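Local coordinates for protein LBCATS-a (Synthetic construct, PDB 5EY5) that probably cleaves indole-3-glycerol phosphate to indole and glyceraldehyde 3-phosphate, as the alpha chain of a tryptophan synthase complex, at residues A[2-7]-A[171-176]; A[117-122]-A[146-151]. All blocks are in the same frame, centred on the assembly; numbering follows the deposited sequence.

How the interactions relate
From the N terminus, the start of helix 3-14 (segment 2-7) packs against segment 171-176, which leads into strand 174-177; interaction 1 so closes a long loop that contains the first five barrel strands. Nested inside it, interaction 2 closes a much shorter loop, from the end of helix 111-121 to the turn that leads into strand 149-154. Strands 149-154 and 174-177 are neighbours in the barrel, and the two contacts meet there: Asn2 and Ser171 of interaction 1 hydrogen-bond to Gly147 and Leu150 of interaction 2. Together they tie the N-terminal helix, an outer helix and two adjacent strands around one end of the barrel.

Interaction 1 (A[2-7]-A[171-176]); sequences NRIAEA and SGFVYC. With G3P (sn-glycerol-3-phosphate), chain E.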
loop_
_atom_site.group_PDB
_atom_site.type_symbol
_atom_site.label_atom_id
_atom_site.label_comp_id
_atom_site.label_asym_id
_atom_site.label_seq_id
_atom_site.Cartn_x
_atom_site.Cartn_y
_atom_site.Cartn_z
ATOM N N ASN A 2 40.922 -47.697 9.718
ATOM C CA ASN A 2 40.572 -46.663 8.749
ATOM C C ASN A 2 41.831 -46.075 8.113
ATOM O O ASN A 2 42.855 -45.887 8.780
ATOM C CB ASN A 2 39.750 -45.562 9.436
ATOM C CG ASN A 2 39.015 -44.655 8.446
ATOM O OD1 ASN A 2 39.607 -43.752 7.855
ATOM N ND2 ASN A 2 37.704 -44.882 8.286
ATOM N N ARG A 3 41.754 -45.811 6.801
ATOM C CA ARG A 3 42.853 -45.146 6.101
ATOM C C ARG A 3 43.241 -43.832 6.767
ATOM O O ARG A 3 44.410 -43.428 6.727
ATOM C CB ARG A 3 42.475 -44.878 4.641
ATOM C CG ARG A 3 42.450 -46.126 3.774
ATOM C CD ARG A 3 42.242 -45.752 2.305
ATOM N NE ARG A 3 42.105 -46.930 1.452
ATOM C CZ ARG A 3 40.945 -47.431 1.036
ATOM N NH1 ARG A 3 39.801 -46.860 1.390
ATOM N NH2 ARG A 3 40.929 -48.509 0.261
ATOM N N ILE A 4 42.271 -43.115 7.335
ATOM C CA ILE A 4 42.603 -41.854 7.997
ATOM C C ILE A 4 43.523 -42.110 9.180
ATOM O O ILE A 4 44.562 -41.456 9.338
ATOM C CB ILE A 4 41.328 -41.114 8.429
ATOM C CG1 ILE A 4 40.527 -40.654 7.199
ATOM C CG2 ILE A 4 41.699 -39.924 9.291
ATOM C CD1 ILE A 4 39.152 -40.114 7.552
ATOM N N ALA A 5 43.160 -43.075 10.023
ATOM C CA ALA A 5 44.012 -43.431 11.152
ATOM C C ALA A 5 45.392 -43.877 10.680
ATOM O O ALA A 5 46.411 -43.467 11.246
ATOM C CB ALA A 5 43.344 -44.520 11.991
ATOM N N GLU A 6 45.446 -44.718 9.641
ATOM C CA GLU A 6 46.739 -45.184 9.137
ATOM C C GLU A 6 47.604 -44.021 8.669
ATOM O O GLU A 6 48.797 -43.961 8.974
ATOM C CB GLU A 6 46.544 -46.184 7.996
ATOM C CG GLU A 6 45.637 -47.341 8.335
ATOM C CD GLU A 6 45.551 -48.376 7.226
ATOM O OE1 GLU A 6 45.752 -48.014 6.044
ATOM O OE2 GLU A 6 45.284 -49.556 7.544
ATOM N N ALA A 7 47.012 -43.076 7.940
ATOM C CA ALA A 7 47.758 -41.909 7.484
ATOM C C ALA A 7 48.343 -41.106 8.648
ATOM O O ALA A 7 49.510 -40.706 8.603
ATOM C CB ALA A 7 46.855 -41.026 6.638
ATOM N N SER A 171 35.480 -39.178 15.174
ATOM C CA SER A 171 36.448 -40.193 14.794
ATOM C C SER A 171 37.197 -39.690 13.568
ATOM O O SER A 171 36.749 -38.774 12.874
ATOM C CB SER A 171 35.782 -41.554 14.529
ATOM O OG SER A 171 34.752 -41.441 13.559
ATOM N N GLY A 172 38.349 -40.292 13.312
ATOM C CA GLY A 172 39.184 -39.843 12.216
ATOM C C GLY A 172 40.051 -38.678 12.644
ATOM O O GLY A 172 41.223 -38.850 12.982
ATOM N N PHE A 173 39.499 -37.474 12.626
ATOM C CA PHE A 173 40.183 -36.364 13.262
ATOM C C PHE A 173 39.133 -35.377 13.745
ATOM O O PHE A 173 37.937 -35.527 13.484
ATOM C CB PHE A 173 41.222 -35.717 12.331
ATOM C CG PHE A 173 40.682 -35.251 10.995
ATOM C CD1 PHE A 173 40.359 -33.916 10.792
ATOM C CD2 PHE A 173 40.546 -36.133 9.931
ATOM C CE1 PHE A 173 39.887 -33.472 9.563
ATOM C CE2 PHE A 173 40.081 -35.690 8.699
ATOM C CZ PHE A 173 39.756 -34.356 8.516
ATOM N N VAL A 174 39.590 -34.398 14.502
ATOM C CA VAL A 174 38.765 -33.257 14.866
ATOM C C VAL A 174 39.136 -32.102 13.951
ATOM O O VAL A 174 40.319 -31.759 13.797
ATOM C CB VAL A 174 38.943 -32.869 16.344
ATOM C CG1 VAL A 174 38.126 -31.616 16.648
ATOM C CG2 VAL A 174 38.512 -34.013 17.235
ATOM N N TYR A 175 38.128 -31.500 13.358
ATOM C CA TYR A 175 38.305 -30.357 12.477
ATOM C C TYR A 175 38.171 -29.092 13.321
ATOM O O TYR A 175 37.087 -28.785 13.821
ATOM C CB TYR A 175 37.271 -30.433 11.364
ATOM C CG TYR A 175 37.481 -29.503 10.187
ATOM C CD1 TYR A 175 37.059 -29.866 8.914
ATOM C CD2 TYR A 175 38.042 -28.246 10.358
ATOM C CE1 TYR A 175 37.222 -29.011 7.844
ATOM C CE2 TYR A 175 38.210 -27.390 9.304
ATOM C CZ TYR A 175 37.801 -27.770 8.050
ATOM O OH TYR A 175 37.982 -26.894 7.009
ATOM N N CYS A 176 39.276 -28.372 13.499
ATOM C CA CYS A 176 39.302 -27.142 14.293
ATOM C C CYS A 176 39.091 -25.964 13.346
ATOM O O CYS A 176 39.909 -25.717 12.453
ATOM C CB CYS A 176 40.620 -27.047 15.073
ATOM S SG CYS A 176 40.956 -25.532 16.004
HETATM O O1 G3P E . 37.630 -28.125 4.570
HETATM C C1 G3P E . 36.843 -27.034 4.196
HETATM C C2 G3P E . 37.666 -26.014 3.417
HETATM O O2 G3P E . 36.761 -25.179 2.754
HETATM C C3 G3P E . 38.614 -25.216 4.337
HETATM O O1P G3P E . 38.229 -23.867 4.466
HETATM O O4P G3P E . 38.144 -22.863 2.113
HETATM O O2P G3P E . 38.737 -21.329 4.011
HETATM O O3P G3P E . 40.353 -23.008 3.288
HETATM P P G3P E . 38.875 -22.738 3.445
#
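Ile4 and Gly172 meet where the first turn of helix 3-14 faces the bend leading into strand 174-177. The packed part is small and apolar. With CG1 of Ile4 beside the backbone N (chi1 -67°), CG2 is the branch turned to Gly172; this methyl rests 3.9 Å from Gly172 CA and meets the edge of the Phe173 ring, 4.0 Å from CD2. Gly172 takes backbone angles (phi 84°, psi -82°) that suit a residue without a beta carbon. The partly exposed side of the helix adds almost nothing here: Glu6 takes no part, and Arg3 is bound to Asp124 and Thr93 instead. Asn2 is the N-cap: its OD1 takes the Ile4 N-H in the carbonyl plane at 2.8 Å, which fixes the start of the helix. In this TIM barrel, Phe173 reaches inward to Ile151, Ala209 and Glu49, and two residues on, Tyr175 belongs to the ligand pocket. Its OH donates to O1 of sn-glycerol-3-phosphate at 2.8 Å, with that oxygen lying in the ring plane at its edge. A phenylalanine in place of Tyr175 would probably deprive O1 of this donor and weaken the hold on the glycerol end. Glu49 OE2 also hydrogen-bonds the ligand.

Interaction 2 (A[117-122]-A[146-151]); sequences ECAEAG and YGVDLI
Ala119 and Cys118, on the last turns of helix 111-121, pack against Tyr146 and Val148 at the turn entering strand 149-154. The apolar contacts carry the interaction, and all are made by small groups. The CB of Ala119 meets Tyr146 CB at 4.1 Å, methyl against methylene, and reaches Val148 CG2 more distantly, at 4.5 Å. That same CG2 comes up to Cys118 CB, also at 4.1 Å, so one valine methyl is set against two consecutive helix residues. Val148 turns CG1 anti to its backbone N (chi1 172°), which leaves CG2 beside the N and directed at the helix. The more exposed edge of the contact is formed by Ala119 and Tyr146, whereas Cys118 and Val148 lie buried.

No hydrogen bond crosses between the two segments; Tyr146 O merely lies 3.9 Å from Ala119 CB. The polar order is instead internal to each helix end. Ala121 N and Gly122 N bond back to Glu117 O and Cys118 O, and Gly122 leaves the helix with positive phi. On the other segment, Gly147 (phi 72°) ends helix 137-146 in a Schellman motif and turns the chain toward the strand.

In the TIM barrel, this joins the C-terminal ends of two successive outer helices at the point where the second one feeds its strand. The Tyr146 side chain touches Val115 and Lys116 of helix 111-121, while Val148 also touches Val115 and Leu126, the latter on the adjacent strand 125-127. Cys118 touches Leu126 and also meets Phe82 of helix 78-91, which Ala121 contacts too, so the end of helix 111-121 meets helix 78-91, strand 125-127 and the turn before strand 149-154.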
loop_
_atom_site.group_PDB
_atom_site.type_symbol
_atom_site.label_atom_id
_atom_site.label_comp_id
_atom_site.label_asym_id
_atom_site.label_seq_id
_atom_site.Cartn_x
_atom_site.Cartn_y
_atom_site.Cartn_z
ATOM N N GLU A 117 27.337 -47.194 0.743
ATOM C CA GLU A 117 28.015 -46.875 -0.507
ATOM C C GLU A 117 29.378 -46.237 -0.255
ATOM O O GLU A 117 30.313 -46.446 -1.042
ATOM C CB GLU A 117 27.147 -45.956 -1.364
ATOM C CG GLU A 117 27.815 -45.490 -2.641
ATOM C CD GLU A 117 27.738 -46.520 -3.762
ATOM O OE1 GLU A 117 27.343 -46.141 -4.886
ATOM O OE2 GLU A 117 28.065 -47.701 -3.519
ATOM N N CYS A 118 29.520 -45.469 0.829
ATOM C CA CYS A 118 30.836 -44.947 1.183
ATOM C C CYS A 118 31.830 -46.077 1.377
ATOM O O CYS A 118 32.938 -46.045 0.831
ATOM C CB CYS A 118 30.761 -44.096 2.452
ATOM S SG CYS A 118 30.177 -42.428 2.170
ATOM N N ALA A 119 31.446 -47.090 2.162
ATOM C CA ALA A 119 32.363 -48.176 2.475
ATOM C C ALA A 119 32.687 -48.999 1.241
ATOM O O ALA A 119 33.814 -49.480 1.097
ATOM C CB ALA A 119 31.779 -49.064 3.574
ATOM N N GLU A 120 31.730 -49.155 0.332
ATOM C CA GLU A 120 31.995 -49.991 -0.833
ATOM C C GLU A 120 32.805 -49.243 -1.884
ATOM O O GLU A 120 33.647 -49.839 -2.565
ATOM C CB GLU A 120 30.683 -50.510 -1.424
ATOM C CG GLU A 120 29.782 -51.181 -0.406
ATOM C CD GLU A 120 28.657 -51.959 -1.052
ATOM O OE1 GLU A 120 28.665 -53.206 -0.960
ATOM O OE2 GLU A 120 27.772 -51.324 -1.660
ATOM N N ALA A 121 32.563 -47.945 -2.035
ATOM C CA ALA A 121 33.327 -47.169 -3.006
ATOM C C ALA A 121 34.748 -46.894 -2.525
ATOM O O ALA A 121 35.679 -46.853 -3.337
ATOM C CB ALA A 121 32.615 -45.859 -3.313
ATOM N N GLY A 122 34.939 -46.697 -1.227
ATOM C CA GLY A 122 36.269 -46.460 -0.704
ATOM C C GLY A 122 36.413 -45.060 -0.145
ATOM O O GLY A 122 37.463 -44.428 -0.297
ATOM N N TYR A 146 29.876 -49.262 9.561
ATOM C CA TYR A 146 30.607 -49.526 8.327
ATOM C C TYR A 146 32.042 -49.014 8.353
ATOM O O TYR A 146 32.711 -49.026 7.314
ATOM C CB TYR A 146 29.849 -48.941 7.133
ATOM C CG TYR A 146 28.507 -49.603 6.924
ATOM C CD1 TYR A 146 27.362 -49.115 7.546
ATOM C CD2 TYR A 146 28.389 -50.732 6.127
ATOM C CE1 TYR A 146 26.135 -49.728 7.366
ATOM C CE2 TYR A 146 27.169 -51.351 5.945
ATOM C CZ TYR A 146 26.045 -50.849 6.563
ATOM O OH TYR A 146 24.833 -51.475 6.372
ATOM N N GLY A 147 32.544 -48.593 9.510
ATOM C CA GLY A 147 33.936 -48.197 9.585
ATOM C C GLY A 147 34.257 -46.887 8.906
ATOM O O GLY A 147 35.402 -46.672 8.503
ATOM N N VAL A 148 33.277 -46.002 8.772
ATOM C CA VAL A 148 33.464 -44.698 8.160
ATOM C C VAL A 148 33.583 -43.661 9.266
ATOM O O VAL A 148 32.721 -43.587 10.150
ATOM C CB VAL A 148 32.295 -44.361 7.227
ATOM C CG1 VAL A 148 32.420 -42.906 6.738
ATOM C CG2 VAL A 148 32.245 -45.373 6.093
ATOM N N ASP A 149 34.642 -42.863 9.222
ATOM C CA ASP A 149 34.851 -41.866 10.261
ATOM C C ASP A 149 33.931 -40.670 10.054
ATOM O O ASP A 149 33.635 -40.271 8.924
ATOM C CB ASP A 149 36.306 -41.400 10.294
ATOM C CG ASP A 149 37.263 -42.487 10.800
ATOM O OD1 ASP A 149 38.468 -42.393 10.497
ATOM O OD2 ASP A 149 36.815 -43.430 11.490
ATOM N N LEU A 150 33.475 -40.111 11.158
ATOM C CA LEU A 150 32.626 -38.929 11.165
ATOM C C LEU A 150 33.426 -37.816 11.832
ATOM O O LEU A 150 33.646 -37.840 13.049
ATOM C CB LEU A 150 31.318 -39.222 11.896
ATOM C CG LEU A 150 30.109 -38.352 11.587
ATOM C CD1 LEU A 150 28.940 -38.787 12.456
ATOM C CD2 LEU A 150 30.441 -36.893 11.809
ATOM N N ILE A 151 33.884 -36.858 11.038
ATOM C CA ILE A 151 34.717 -35.768 11.530
ATOM C C ILE A 151 33.833 -34.583 11.901
ATOM O O ILE A 151 33.123 -34.039 11.046
ATOM C CB ILE A 151 35.749 -35.360 10.476
ATOM C CG1 ILE A 151 36.661 -36.554 10.155
ATOM C CG2 ILE A 151 36.521 -34.126 10.949
ATOM C CD1 ILE A 151 36.757 -36.868 8.685
#